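Local coordinates for ferritin (Mycoplasma penetrans, PDB 7DIE), which probably oxidises ferrous iron and stores it as ferric iron inside a hollow shell of 24 subunits, at residues K18-N21 and V22-A26; D43-A46 and A47-K51; V105-S108 and V109-V112; N155-N158 and I159-V163. One frame throughout, in Å; residues are numbered along the deposited sequence. Where two conformers were deposited one is given.

Contact 1: K18-N21 and V22-A26; sequences KHYN and VELCA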
ATOM      1  N   LYS A  18      18.405  40.612 -31.852  1.00 28.22           N
ATOM      2  CA  LYS A  18      19.736  40.990 -31.390  1.00 25.36           C
ATOM      3  C   LYS A  18      19.967  40.523 -29.963  1.00 25.62           C
ATOM      4  O   LYS A  18      21.066  40.082 -29.614  1.00 27.23           O
ATOM      5  CB  LYS A  18      19.928  42.505 -31.483  1.00 29.81           C
ATOM      6  CG  LYS A  18      21.278  42.955 -30.923  1.00 38.36           C
ATOM      7  CD  LYS A  18      21.468  44.459 -30.999  1.00 46.94           C
ATOM      8  CE  LYS A  18      22.902  44.838 -30.651  1.00 54.04           C
ATOM      9  NZ  LYS A  18      23.132  46.304 -30.726  1.00 59.41           N
ATOM     10  N   HIS A  19      18.950  40.619 -29.116  1.00 25.50           N
ATOM     11  CA  HIS A  19      19.168  40.148 -27.758  1.00 25.02           C
ATOM     12  C   HIS A  19      19.379  38.631 -27.719  1.00 24.68           C
ATOM     13  O   HIS A  19      20.170  38.132 -26.905  1.00 26.65           O
ATOM     14  CB  HIS A  19      18.019  40.539 -26.843  1.00 24.17           C
ATOM     15  CG  HIS A  19      18.286  40.131 -25.437  1.00 26.52           C
ATOM     16  ND1 HIS A  19      19.328  40.666 -24.706  1.00 25.93           N
ATOM     17  CD2 HIS A  19      17.754  39.145 -24.680  1.00 26.56           C
ATOM     18  CE1 HIS A  19      19.389  40.059 -23.536  1.00 27.48           C
ATOM     19  NE2 HIS A  19      18.445  39.136 -23.495  1.00 27.30           N
ATOM     20  N   TYR A  20      18.691  37.877 -28.581  1.00 26.34           N
ATOM     21  CA  TYR A  20      19.011  36.451 -28.700  1.00 27.10           C
ATOM     22  C   TYR A  20      20.494  36.256 -28.994  1.00 27.46           C
ATOM     23  O   TYR A  20      21.166  35.417 -28.373  1.00 24.38           O
ATOM     24  CB  TYR A  20      18.150  35.800 -29.791  1.00 25.40           C
ATOM     25  CG  TYR A  20      18.363  34.289 -29.942  1.00 26.15           C
ATOM     26  CD1 TYR A  20      19.476  33.787 -30.592  1.00 29.08           C
ATOM     27  CD2 TYR A  20      17.423  33.385 -29.464  1.00 26.77           C
ATOM     28  CE1 TYR A  20      19.680  32.419 -30.735  1.00 29.54           C
ATOM     29  CE2 TYR A  20      17.601  32.004 -29.617  1.00 30.50           C
ATOM     30  CZ  TYR A  20      18.736  31.530 -30.257  1.00 29.94           C
ATOM     31  OH  TYR A  20      18.955  30.167 -30.416  1.00 30.57           O
ATOM     32  N   ASN A  21      21.029  37.025 -29.951  1.00 26.01           N
ATOM     33  CA  ASN A  21      22.450  36.900 -30.272  1.00 27.50           C
ATOM     34  C   ASN A  21      23.326  37.258 -29.078  1.00 26.09           C
ATOM     35  O   ASN A  21      24.414  36.704 -28.926  1.00 26.09           O
ATOM     36  CB  ASN A  21      22.808  37.785 -31.477  1.00 26.75           C
ATOM     37  CG  ASN A  21      22.366  37.184 -32.796  1.00 31.44           C
ATOM     38  OD1 ASN A  21      23.124  36.457 -33.440  1.00 30.74           O
ATOM     39  ND2 ASN A  21      21.128  37.463 -33.197  1.00 34.67           N
ATOM     40  N   VAL A  22      22.887  38.198 -28.239  1.00 25.96           N
ATOM     41  CA  VAL A  22      23.689  38.572 -27.075  1.00 22.70           C
ATOM     42  C   VAL A  22      23.668  37.464 -26.027  1.00 25.63           C
ATOM     43  O   VAL A  22      24.700  37.157 -25.404  1.00 26.48           O
ATOM     44  CB  VAL A  22      23.202  39.914 -26.501  1.00 25.55           C
ATOM     45  CG1 VAL A  22      23.893  40.208 -25.166  1.00 27.40           C
ATOM     46  CG2 VAL A  22      23.467  41.049 -27.511  1.00 26.97           C
ATOM     47  N   GLU A  23      22.504  36.835 -25.810  1.00 26.51           N
ATOM     48  CA  GLU A  23      22.470  35.688 -24.888  1.00 24.55           C
ATOM     49  C   GLU A  23      23.300  34.521 -25.420  1.00 27.01           C
ATOM     50  O   GLU A  23      23.959  33.809 -24.649  1.00 27.38           O
ATOM     51  CB  GLU A  23      21.027  35.230 -24.653  1.00 25.36           C
ATOM     52  CG  GLU A  23      20.094  36.318 -24.089  1.00 25.05           C
ATOM     53  CD  GLU A  23      20.110  36.378 -22.566  1.00 28.04           C
ATOM     54  OE1 GLU A  23      21.068  35.852 -21.943  1.00 26.57           O
ATOM     55  OE2 GLU A  23      19.157  36.948 -21.993  1.00 27.83           O
ATOM     56  N   LEU A  24      23.259  34.294 -26.735  1.00 25.20           N
ATOM     57  CA  LEU A  24      24.077  33.245 -27.337  1.00 24.88           C
ATOM     58  C   LEU A  24      25.553  33.608 -27.285  1.00 28.88           C
ATOM     59  O   LEU A  24      26.411  32.735 -27.122  1.00 26.53           O
ATOM     60  CB  LEU A  24      23.632  33.005 -28.789  1.00 24.81           C
ATOM     61  CG  LEU A  24      24.450  32.014 -29.627  1.00 26.69           C
ATOM     62  CD1 LEU A  24      24.532  30.649 -28.930  1.00 27.76           C
ATOM     63  CD2 LEU A  24      23.838  31.889 -31.048  1.00 26.22           C
ATOM     64  N   CYS A  25      25.876  34.893 -27.430  1.00 28.15           N
ATOM     65  CA  CYS A  25      27.273  35.283 -27.297  1.00 29.24           C
ATOM     66  C   CYS A  25      27.776  34.931 -25.903  1.00 26.47           C
ATOM     67  O   CYS A  25      28.877  34.383 -25.743  1.00 27.06           O
ATOM     68  CB  CYS A  25      27.422  36.784 -27.589  1.00 30.14           C
ATOM     69  SG  CYS A  25      29.127  37.373 -27.517  1.00 30.26           S
ATOM     70  N   ALA A  26      26.940  35.170 -24.888  1.00 25.12           N
ATOM     71  CA  ALA A  26      27.279  34.809 -23.516  1.00 27.24           C
ATOM     72  C   ALA A  26      27.445  33.305 -23.375  1.00 28.60           C
ATOM     73  O   ALA A  26      28.421  32.836 -22.784  1.00 29.14           O
ATOM     74  CB  ALA A  26      26.204  35.324 -22.552  1.00 27.69           C
TER
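Four successive backbone bonds join 18-21 to 22-26, with the N-H groups of Val22, Glu23, Leu24 and Cys25 each given to the carbonyl oxygen four residues earlier, in the regular alpha pattern of the first long helix of the ferritin four-helix bundle. One side-chain bond is added on the core side: His19 NE2 donates to Glu23 OE2 at 2.7 Å, a His-carboxylate hydrogen bond bridging one turn. It is short but bent, with an N-H...O angle of 134°. The oxygen lies off the ring edge, somewhat tilted from the imidazole plane, and is itself approached from above the carboxylate plane; the two flat groups stand 76° apart. Glu23 gets there by a bend at its second torsion (chi2 -88°), which lays CG against the histidine at 3.3 Å from NE2. Both residues continue into the bundle. His19 ND1 bonds to Ser108 of helix 91-118, while Glu23 OE2 also bonds to His60 ND1 and OE1 forms a salt bridge with Lys56. His60 binds iron, so Glu23, also bonded to His19, is placed as a second-shell residue that probably fixes the rotation of the metal-binding imidazole. Elsewhere on the helix, Tyr20 CE1 packs on Leu24 CD2 at 4.2 Å, and both side chains also meet a neighbouring subunit. Asn21 gives ND2 to the carbonyl of Ser17, one turn back, and also to that of Lys76. Val22 CG2 sits 3.3 Å from Lys18 O, the oxygen that accepts its own N-H.

Contact 2: D43-A46 and A47-K51; sequences DNVA and AFFVK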
ATOM      1  N   ASP A  43      38.187  22.609 -12.007  1.00 30.61           N
ATOM      2  CA  ASP A  43      37.102  21.734 -12.459  1.00 32.34           C
ATOM      3  C   ASP A  43      35.713  22.281 -12.089  1.00 29.32           C
ATOM      4  O   ASP A  43      34.775  22.191 -12.891  1.00 27.27           O
ATOM      5  CB  ASP A  43      37.305  20.335 -11.868  1.00 37.71           C
ATOM      6  CG  ASP A  43      36.310  19.318 -12.400  1.00 49.04           C
ATOM      7  OD1 ASP A  43      36.449  18.913 -13.573  1.00 50.49           O
ATOM      8  OD2 ASP A  43      35.401  18.906 -11.640  1.00 47.66           O
ATOM      9  N   ASN A  44      35.550  22.824 -10.876  1.00 28.89           N
ATOM     10  CA  ASN A  44      34.230  23.299 -10.451  1.00 25.61           C
ATOM     11  C   ASN A  44      33.874  24.632 -11.104  1.00 26.04           C
ATOM     12  O   ASN A  44      32.711  24.866 -11.458  1.00 27.51           O
ATOM     13  CB  ASN A  44      34.168  23.419  -8.932  1.00 28.99           C
ATOM     14  CG  ASN A  44      33.946  22.084  -8.252  1.00 36.16           C
ATOM     15  OD1 ASN A  44      33.447  21.140  -8.861  1.00 36.75           O
ATOM     16  ND2 ASN A  44      34.335  21.992  -6.987  1.00 30.93           N
ATOM     17  N   VAL A  45      34.845  25.535 -11.244  1.00 24.66           N
ATOM     18  CA  VAL A  45      34.585  26.751 -12.010  1.00 26.17           C
ATOM     19  C   VAL A  45      34.200  26.389 -13.441  1.00 26.64           C
ATOM     20  O   VAL A  45      33.292  26.986 -14.028  1.00 25.36           O
ATOM     21  CB  VAL A  45      35.806  27.689 -11.973  1.00 25.34           C
ATOM     22  CG1 VAL A  45      35.507  28.948 -12.800  1.00 29.09           C
ATOM     23  CG2 VAL A  45      36.136  28.070 -10.542  1.00 24.55           C
ATOM     24  N   ALA A  46      34.870  25.388 -14.016  1.00 23.81           N
ATOM     25  CA  ALA A  46      34.514  24.942 -15.363  1.00 26.36           C
ATOM     26  C   ALA A  46      33.067  24.457 -15.416  1.00 28.37           C
ATOM     27  O   ALA A  46      32.315  24.798 -16.335  1.00 25.61           O
ATOM     28  CB  ALA A  46      35.473  23.834 -15.808  1.00 28.53           C
ATOM     29  N   ALA A  47      32.657  23.659 -14.425  1.00 27.00           N
ATOM     30  CA  ALA A  47      31.280  23.161 -14.379  1.00 28.53           C
ATOM     31  C   ALA A  47      30.286  24.295 -14.188  1.00 29.90           C
ATOM     32  O   ALA A  47      29.174  24.264 -14.734  1.00 28.01           O
ATOM     33  CB  ALA A  47      31.138  22.135 -13.251  1.00 28.25           C
ATOM     34  N   PHE A  48      30.663  25.295 -13.393  1.00 23.43           N
ATOM     35  CA  PHE A  48      29.849  26.499 -13.253  1.00 27.86           C
ATOM     36  C   PHE A  48      29.596  27.159 -14.603  1.00 26.61           C
ATOM     37  O   PHE A  48      28.472  27.580 -14.904  1.00 27.50           O
ATOM     38  CB  PHE A  48      30.554  27.463 -12.296  1.00 27.91           C
ATOM     39  CG  PHE A  48      29.938  28.828 -12.235  1.00 29.88           C
ATOM     40  CD1 PHE A  48      28.804  29.059 -11.466  1.00 29.59           C
ATOM     41  CD2 PHE A  48      30.515  29.890 -12.915  1.00 30.29           C
ATOM     42  CE1 PHE A  48      28.226  30.331 -11.407  1.00 33.67           C
ATOM     43  CE2 PHE A  48      29.941  31.166 -12.864  1.00 33.93           C
ATOM     44  CZ  PHE A  48      28.795  31.382 -12.110  1.00 30.81           C
ATOM     45  N   PHE A  49      30.640  27.299 -15.416  1.00 26.86           N
ATOM     46  CA  PHE A  49      30.441  27.932 -16.714  1.00 25.66           C
ATOM     47  C   PHE A  49      29.590  27.061 -17.622  1.00 25.21           C
ATOM     48  O   PHE A  49      28.791  27.579 -18.408  1.00 25.68           O
ATOM     49  CB  PHE A  49      31.785  28.262 -17.356  1.00 25.03           C
ATOM     50  CG  PHE A  49      32.360  29.550 -16.862  1.00 25.54           C
ATOM     51  CD1 PHE A  49      31.667  30.746 -17.042  1.00 26.21           C
ATOM     52  CD2 PHE A  49      33.566  29.572 -16.177  1.00 29.09           C
ATOM     53  CE1 PHE A  49      32.187  31.943 -16.561  1.00 32.26           C
ATOM     54  CE2 PHE A  49      34.098  30.768 -15.697  1.00 29.44           C
ATOM     55  CZ  PHE A  49      33.405  31.954 -15.888  1.00 27.30           C
ATOM     56  N   VAL A  50      29.727  25.737 -17.525  1.00 26.65           N
ATOM     57  CA  VAL A  50      28.846  24.881 -18.319  1.00 25.03           C
ATOM     58  C   VAL A  50      27.397  25.097 -17.902  1.00 23.44           C
ATOM     59  O   VAL A  50      26.491  25.158 -18.745  1.00 28.17           O
ATOM     60  CB  VAL A  50      29.256  23.401 -18.188  1.00 27.44           C
ATOM     61  CG1 VAL A  50      28.195  22.522 -18.837  1.00 30.95           C
ATOM     62  CG2 VAL A  50      30.605  23.164 -18.861  1.00 26.46           C
ATOM     63  N   LYS A  51      27.159  25.209 -16.595  1.00 25.66           N
ATOM     64  CA  LYS A  51      25.804  25.450 -16.111  1.00 25.91           C
ATOM     65  C   LYS A  51      25.273  26.784 -16.618  1.00 28.03           C
ATOM     66  O   LYS A  51      24.124  26.870 -17.067  1.00 25.71           O
ATOM     67  CB  LYS A  51      25.781  25.410 -14.589  1.00 26.05           C
ATOM     68  CG  LYS A  51      24.403  25.719 -13.975  1.00 32.71           C
ATOM     69  CD  LYS A  51      24.503  25.922 -12.466  1.00 45.95           C
ATOM     70  CE  LYS A  51      23.234  26.570 -11.901  1.00 62.45           C
ATOM     71  NZ  LYS A  51      23.227  26.626 -10.396  1.00 67.09           N
TER
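Ala47 opens the second segment by giving its N-H to Asp43 O (3.0 Å), and its CB lies against Asn44 O at 3.6 Å. These are the first turns of helix 43-70, the second long helix of the ferritin bundle. Phe48 follows with a backbone bond to Asn44 O, and its CB comes within 3.3 Å of Val45 O. With CG anti to its own nitrogen (chi1 171°), its ring leads away from the first segment toward Val163 of the short C-terminal helix. Phe49 carries the main side-chain contact. Its N-H bonds to Val45 O at 3.0 Å, and its ring turns differently from that of Phe48 (chi1 -83°), CG anti to the carbonyl carbon. There it runs alongside Val45, both side chains pointing the same way, with CE2 at 3.7 Å from Val45 CG1 and CD2 at 3.4 Å from Val45 O. The neighbouring Phe48 puts CD2 over the centre of one face of the Phe49 ring, 4.2 Å above its plane. Val50 bonds to Ala46 O through its N-H and rests CG2 near the same oxygen; Val50 and Ala46 together pack on Met69 of a second subunit. Lys51 turns off the other way, giving NZ to the carbonyl of Lys166. Two chemistries thus meet here: Val45 and Phe49 bury apolar surface against helices 10-39 and 91-118, while at the helix start Asp43, an iron-binding residue, forms a salt bridge through OD1 with Lys38, which would probably temper its negative charge.

Contact 3: V105-S108 and V109-V112; sequences VRES and VKNV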
ATOM      1  N   VAL A 105      24.880  41.482 -21.229  1.00 27.34           N
ATOM      2  CA  VAL A 105      23.561  40.864 -21.356  1.00 24.89           C
ATOM      3  C   VAL A 105      22.519  41.715 -20.647  1.00 25.28           C
ATOM      4  O   VAL A 105      21.449  42.006 -21.191  1.00 27.50           O
ATOM      5  CB  VAL A 105      23.562  39.430 -20.783  1.00 28.44           C
ATOM      6  CG1 VAL A 105      22.141  38.860 -20.827  1.00 26.97           C
ATOM      7  CG2 VAL A 105      24.508  38.539 -21.520  1.00 24.78           C
ATOM      8  N   ARG A 106      22.814  42.101 -19.404  1.00 25.20           N
ATOM      9  CA  ARG A 106      21.879  42.892 -18.614  1.00 24.72           C
ATOM     10  C   ARG A 106      21.582  44.233 -19.289  1.00 27.12           C
ATOM     11  O   ARG A 106      20.431  44.692 -19.311  1.00 28.55           O
ATOM     12  CB  ARG A 106      22.459  43.085 -17.211  1.00 24.81           C
ATOM     13  CG  ARG A 106      21.648  44.005 -16.296  1.00 24.96           C
ATOM     14  CD  ARG A 106      22.256  43.981 -14.897  1.00 26.20           C
ATOM     15  NE  ARG A 106      21.582  44.872 -13.951  1.00 29.49           N
ATOM     16  CZ  ARG A 106      22.121  45.981 -13.456  1.00 33.33           C
ATOM     17  NH1 ARG A 106      23.346  46.343 -13.835  1.00 33.19           N
ATOM     18  NH2 ARG A 106      21.439  46.727 -12.592  1.00 31.84           N
ATOM     19  N   GLU A 107      22.599  44.870 -19.872  1.00 27.36           N
ATOM     20  CA  GLU A 107      22.330  46.143 -20.554  1.00 30.42           C
ATOM     21  C   GLU A 107      21.484  45.937 -21.804  1.00 32.30           C
ATOM     22  O   GLU A 107      20.618  46.765 -22.117  1.00 31.37           O
ATOM     23  CB  GLU A 107      23.640  46.856 -20.888  1.00 33.15           C
ATOM     24  CG  GLU A 107      24.266  47.507 -19.649  1.00 48.89           C
ATOM     25  CD  GLU A 107      23.246  48.269 -18.772  1.00 61.84           C
ATOM     26  OE1 GLU A 107      22.997  47.842 -17.597  1.00 35.90           O
ATOM     27  OE2 GLU A 107      22.713  49.298 -19.266  1.00 48.40           O
ATOM     28  N   SER A 108      21.721  44.841 -22.532  1.00 26.28           N
ATOM     29  CA  SER A 108      20.866  44.487 -23.663  1.00 27.74           C
ATOM     30  C   SER A 108      19.408  44.302 -23.237  1.00 30.55           C
ATOM     31  O   SER A 108      18.493  44.847 -23.867  1.00 29.93           O
ATOM     32  CB  SER A 108      21.401  43.223 -24.342  1.00 28.91           C
ATOM     33  OG  SER A 108      20.725  43.008 -25.557  1.00 28.29           O
ATOM     34  N   VAL A 109      19.167  43.516 -22.180  1.00 25.30           N
ATOM     35  CA  VAL A 109      17.805  43.382 -21.656  1.00 23.19           C
ATOM     36  C   VAL A 109      17.180  44.755 -21.425  1.00 24.42           C
ATOM     37  O   VAL A 109      16.046  45.026 -21.841  1.00 27.36           O
ATOM     38  CB  VAL A 109      17.800  42.554 -20.356  1.00 23.35           C
ATOM     39  CG1 VAL A 109      16.420  42.635 -19.682  1.00 24.40           C
ATOM     40  CG2 VAL A 109      18.177  41.098 -20.648  1.00 25.39           C
ATOM     41  N   LYS A 110      17.901  45.631 -20.731  1.00 26.34           N
ATOM     42  CA  LYS A 110      17.344  46.941 -20.409  1.00 26.51           C
ATOM     43  C   LYS A 110      17.005  47.721 -21.675  1.00 33.03           C
ATOM     44  O   LYS A 110      15.970  48.398 -21.736  1.00 30.41           O
ATOM     45  CB  LYS A 110      18.328  47.723 -19.536  1.00 30.12           C
ATOM     46  CG  LYS A 110      17.812  49.065 -19.007  1.00 37.36           C
ATOM     47  CD  LYS A 110      18.867  49.700 -18.090  1.00 46.20           C
ATOM     48  CE  LYS A 110      18.354  50.910 -17.332  1.00 58.51           C
ATOM     49  NZ  LYS A 110      17.821  51.951 -18.241  1.00 50.02           N
ATOM     50  N   ASN A 111      17.864  47.635 -22.702  0.51 32.27           N
ATOM     51  CA  ASN A 111      17.623  48.380 -23.938  0.51 29.00           C
ATOM     52  C   ASN A 111      16.362  47.893 -24.637  0.51 28.89           C
ATOM     53  O   ASN A 111      15.506  48.695 -25.027  0.51 27.83           O
ATOM     54  CB  ASN A 111      18.821  48.265 -24.885  0.51 29.80           C
ATOM     55  CG  ASN A 111      18.709  49.201 -26.082  0.51 33.54           C
ATOM     56  OD1 ASN A 111      18.501  50.405 -25.919  0.51 33.55           O
ATOM     57  ND2 ASN A 111      18.830  48.651 -27.288  0.51 32.85           N
ATOM     58  N   VAL A 112      16.236  46.576 -24.818  1.00 28.16           N
ATOM     59  CA  VAL A 112      15.044  46.040 -25.474  1.00 28.03           C
ATOM     60  C   VAL A 112      13.804  46.361 -24.656  1.00 26.46           C
ATOM     61  O   VAL A 112      12.744  46.689 -25.202  1.00 30.40           O
ATOM     62  CB  VAL A 112      15.179  44.520 -25.702  1.00 30.15           C
ATOM     63  CG1 VAL A 112      13.932  44.006 -26.440  1.00 29.47           C
ATOM     64  CG2 VAL A 112      16.454  44.208 -26.503  1.00 33.83           C
TER
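Glu107 and Lys110 lie side by side on the outer flank of helix 91-118, the third long helix of the ferritin bundle, pointing the same way without pairing their charges. Glu107 OE2 comes to 4.0 Å from Lys110 CD, but the lysine bends at its last torsion (chi4 -56°), leaving NZ 5.7 Å from that oxygen and weakly bonded to Lys120 O of a neighbouring subunit. Arg106 reaches out as an extended chain and forms a salt bridge through NE with Glu123 of the same neighbour, so Arg106 and Lys110 belong to a subunit interface. Val105 and Val109 are turned inward: Val105 packs on Ala26 of helix 10-39, and Val109 on Phe131 and Val132 of helix 122-150. Ser108 OG (chi1 -170°) is taken up by its bond with His19. Beneath these side chains the backbone is regular, Val109, Lys110, Asn111 and Val112 donating in turn to the carbonyls four residues before them. The last bond is almost straight, with an N-H...O angle of 175°. Val109 and Val112 use the same branch against the oxygen that receives their N-H: Val109 CG2 is 3.4 Å from Val105 O, and Val112 CG2 is 3.4 Å from Ser108 O.

Contact 4: N155-N158 and I159-V163; sequences NLIN and IENIV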
ATOM      1  N   ASN A 155      43.163  30.436  -2.129  1.00 31.09           N
ATOM      2  CA  ASN A 155      43.918  29.501  -2.923  1.00 28.79           C
ATOM      3  C   ASN A 155      43.011  28.712  -3.862  1.00 28.51           C
ATOM      4  O   ASN A 155      41.835  28.831  -3.784  1.00 27.92           O
ATOM      5  CB  ASN A 155      44.795  28.609  -2.082  1.00 27.57           C
ATOM      6  CG  ASN A 155      44.024  27.764  -1.117  1.00 33.07           C
ATOM      7  OD1 ASN A 155      44.407  27.627   0.006  1.00 30.54           O
ATOM      8  ND2 ASN A 155      42.986  27.186  -1.561  1.00 31.39           N
ATOM      9  N   LEU A 156      43.582  27.921  -4.743  1.00 28.48           N
ATOM     10  CA  LEU A 156      42.768  27.221  -5.738  1.00 26.43           C
ATOM     11  C   LEU A 156      41.741  26.323  -5.070  1.00 28.87           C
ATOM     12  O   LEU A 156      40.622  26.155  -5.576  1.00 30.34           O
ATOM     13  CB  LEU A 156      43.667  26.402  -6.669  1.00 30.36           C
ATOM     14  CG  LEU A 156      43.035  25.468  -7.716  1.00 28.63           C
ATOM     15  CD1 LEU A 156      43.946  25.327  -8.923  1.00 29.51           C
ATOM     16  CD2 LEU A 156      42.749  24.077  -7.119  1.00 29.60           C
ATOM     17  N   ILE A 157      42.120  25.694  -3.958  1.00 26.97           N
ATOM     18  CA  ILE A 157      41.194  24.788  -3.291  1.00 27.15           C
ATOM     19  C   ILE A 157      40.031  25.565  -2.677  1.00 30.62           C
ATOM     20  O   ILE A 157      38.872  25.137  -2.767  1.00 30.22           O
ATOM     21  CB  ILE A 157      41.946  23.931  -2.259  1.00 25.07           C
ATOM     22  CG1 ILE A 157      42.930  22.994  -2.982  1.00 25.96           C
ATOM     23  CG2 ILE A 157      40.971  23.095  -1.444  1.00 26.14           C
ATOM     24  CD1 ILE A 157      43.719  22.103  -2.026  1.00 27.82           C
ATOM     25  N   ASN A 158      40.281  26.715  -2.111  1.00 27.84           N
ATOM     26  CA  ASN A 158      39.231  27.526  -1.561  1.00 29.48           C
ATOM     27  C   ASN A 158      38.218  27.880  -2.657  1.00 27.35           C
ATOM     28  O   ASN A 158      37.056  27.742  -2.483  1.00 27.43           O
ATOM     29  CB  ASN A 158      39.774  28.842  -1.010  1.00 27.74           C
ATOM     30  CG  ASN A 158      40.722  28.682   0.156  1.00 34.55           C
ATOM     31  OD1 ASN A 158      40.598  27.805   0.978  1.00 31.67           O
ATOM     32  ND2 ASN A 158      41.620  29.591   0.248  1.00 28.72           N
ATOM     33  N   ILE A 159      38.718  28.352  -3.783  1.00 27.80           N
ATOM     34  CA  ILE A 159      37.856  28.746  -4.895  1.00 24.33           C
ATOM     35  C   ILE A 159      37.027  27.561  -5.358  1.00 29.34           C
ATOM     36  O   ILE A 159      35.805  27.661  -5.532  1.00 29.88           O
ATOM     37  CB  ILE A 159      38.709  29.316  -6.045  1.00 28.36           C
ATOM     38  CG1 ILE A 159      39.304  30.672  -5.648  1.00 25.95           C
ATOM     39  CG2 ILE A 159      37.905  29.406  -7.353  1.00 27.40           C
ATOM     40  CD1 ILE A 159      40.428  31.112  -6.587  1.00 28.03           C
ATOM     41  N   GLU A 160      37.692  26.427  -5.582  1.00 27.34           N
ATOM     42  CA  GLU A 160      37.009  25.224  -6.048  1.00 27.96           C
ATOM     43  C   GLU A 160      35.946  24.762  -5.058  1.00 30.70           C
ATOM     44  O   GLU A 160      34.839  24.369  -5.455  1.00 31.64           O
ATOM     45  CB  GLU A 160      38.043  24.117  -6.284  1.00 25.69           C
ATOM     46  CG  GLU A 160      38.764  24.273  -7.624  1.00 25.66           C
ATOM     47  CD  GLU A 160      37.818  23.998  -8.783  1.00 32.01           C
ATOM     48  OE1 GLU A 160      37.520  22.820  -9.050  1.00 34.93           O
ATOM     49  OE2 GLU A 160      37.354  24.957  -9.415  1.00 34.36           O
ATOM     50  N   ASN A 161      36.263  24.793  -3.795  1.00 28.78           N
ATOM     51  CA  ASN A 161      35.325  24.397  -2.799  1.00 29.49           C
ATOM     52  C   ASN A 161      34.070  25.243  -2.764  1.00 30.96           C
ATOM     53  O   ASN A 161      33.013  24.726  -2.725  1.00 33.73           O
ATOM     54  CB  ASN A 161      35.955  24.396  -1.410  1.00 34.13           C
ATOM     55  CG  ASN A 161      36.779  23.174  -1.138  1.00 37.45           C
ATOM     56  OD1 ASN A 161      37.573  23.173  -0.262  1.00 37.52           O
ATOM     57  ND2 ASN A 161      36.581  22.160  -1.873  1.00 42.53           N
ATOM     58  N   ILE A 162      34.204  26.547  -2.755  1.00 30.52           N
ATOM     59  CA  ILE A 162      33.012  27.387  -2.622  1.00 29.33           C
ATOM     60  C   ILE A 162      32.217  27.415  -3.928  1.00 31.38           C
ATOM     61  O   ILE A 162      30.980  27.428  -3.916  1.00 29.35           O
ATOM     62  CB  ILE A 162      33.378  28.806  -2.132  1.00 32.22           C
ATOM     63  CG1 ILE A 162      32.108  29.563  -1.717  1.00 32.08           C
ATOM     64  CG2 ILE A 162      34.142  29.596  -3.183  1.00 30.40           C
ATOM     65  CD1 ILE A 162      32.352  30.618  -0.672  1.00 34.05           C
ATOM     66  N   VAL A 163      32.900  27.393  -5.071  1.00 30.07           N
ATOM     67  CA  VAL A 163      32.177  27.356  -6.342  1.00 28.57           C
ATOM     68  C   VAL A 163      31.434  26.036  -6.488  1.00 32.74           C
ATOM     69  O   VAL A 163      30.329  25.997  -7.047  1.00 31.11           O
ATOM     70  CB  VAL A 163      33.139  27.606  -7.516  1.00 28.31           C
ATOM     71  CG1 VAL A 163      32.417  27.379  -8.862  1.00 27.73           C
ATOM     72  CG2 VAL A 163      33.698  29.035  -7.433  1.00 28.45           C
TER
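Ile157 O accepts the N-H of Asn161 at 2.8 Å, the shortest of four backbone bonds in the first turns of helix 156-164, with Asn155 at the N-cap position. Asn161 also brings its side chain close to that carbonyl without bonding to it: with CG beside the backbone nitrogen (chi1 -80°), CB lies 3.3 Å from Ile157 O and OD1 3.6 Å from Ile157 CG2, the two side chains lying side by side and pointing the same way. Leu156 and Glu160 likewise lie side by side, Leu156 CD2 meeting Glu160 CG at 4.0 Å. A bend at chi2 (-69°) then turns the carboxylate of Glu160 to the start of helix 43-70, where OE1 accepts from Asn44 N and OE2 from Val45 N. Ile159 presses on Val45 of that helix. Ile162 packs on Asn161 of a neighbouring subunit and Asn161 on Ile162 of another, consistent with the short fifth helices of ferritins gathering round a fourfold axis. The chemistry is that of a joint: apolar branches and amides meet other subunits, while one carboxylate receives two N-H groups at the positive end of a helix, an environment that would probably stabilise its negative charge.

How the contacts relate
The four contacts fall into two pairs. Contacts 1 and 3 have centres about 10 Å apart and touch inside the bundle, joined by His19 ND1 and Ser108 OG at 2.9 Å and by packing of Glu23 OE1 on Val105 CG1. By nearest approach, the side chains of Glu23 and Val105 lie about 7 and 8 Å from a bound ferric ion, probably of the site made by Asp55, His60, Asp134 and Asp138. Contacts 2 and 4, centres about 12 Å apart, are joined by Asn44 N and Glu160 OE1 at 2.7 Å. The side chains of Asp43 and Asn161 are each about 3 Å from a bound ferric ion, not necessarily the same one. Contact 2 lies about 25 Å from contact 3, centre to centre.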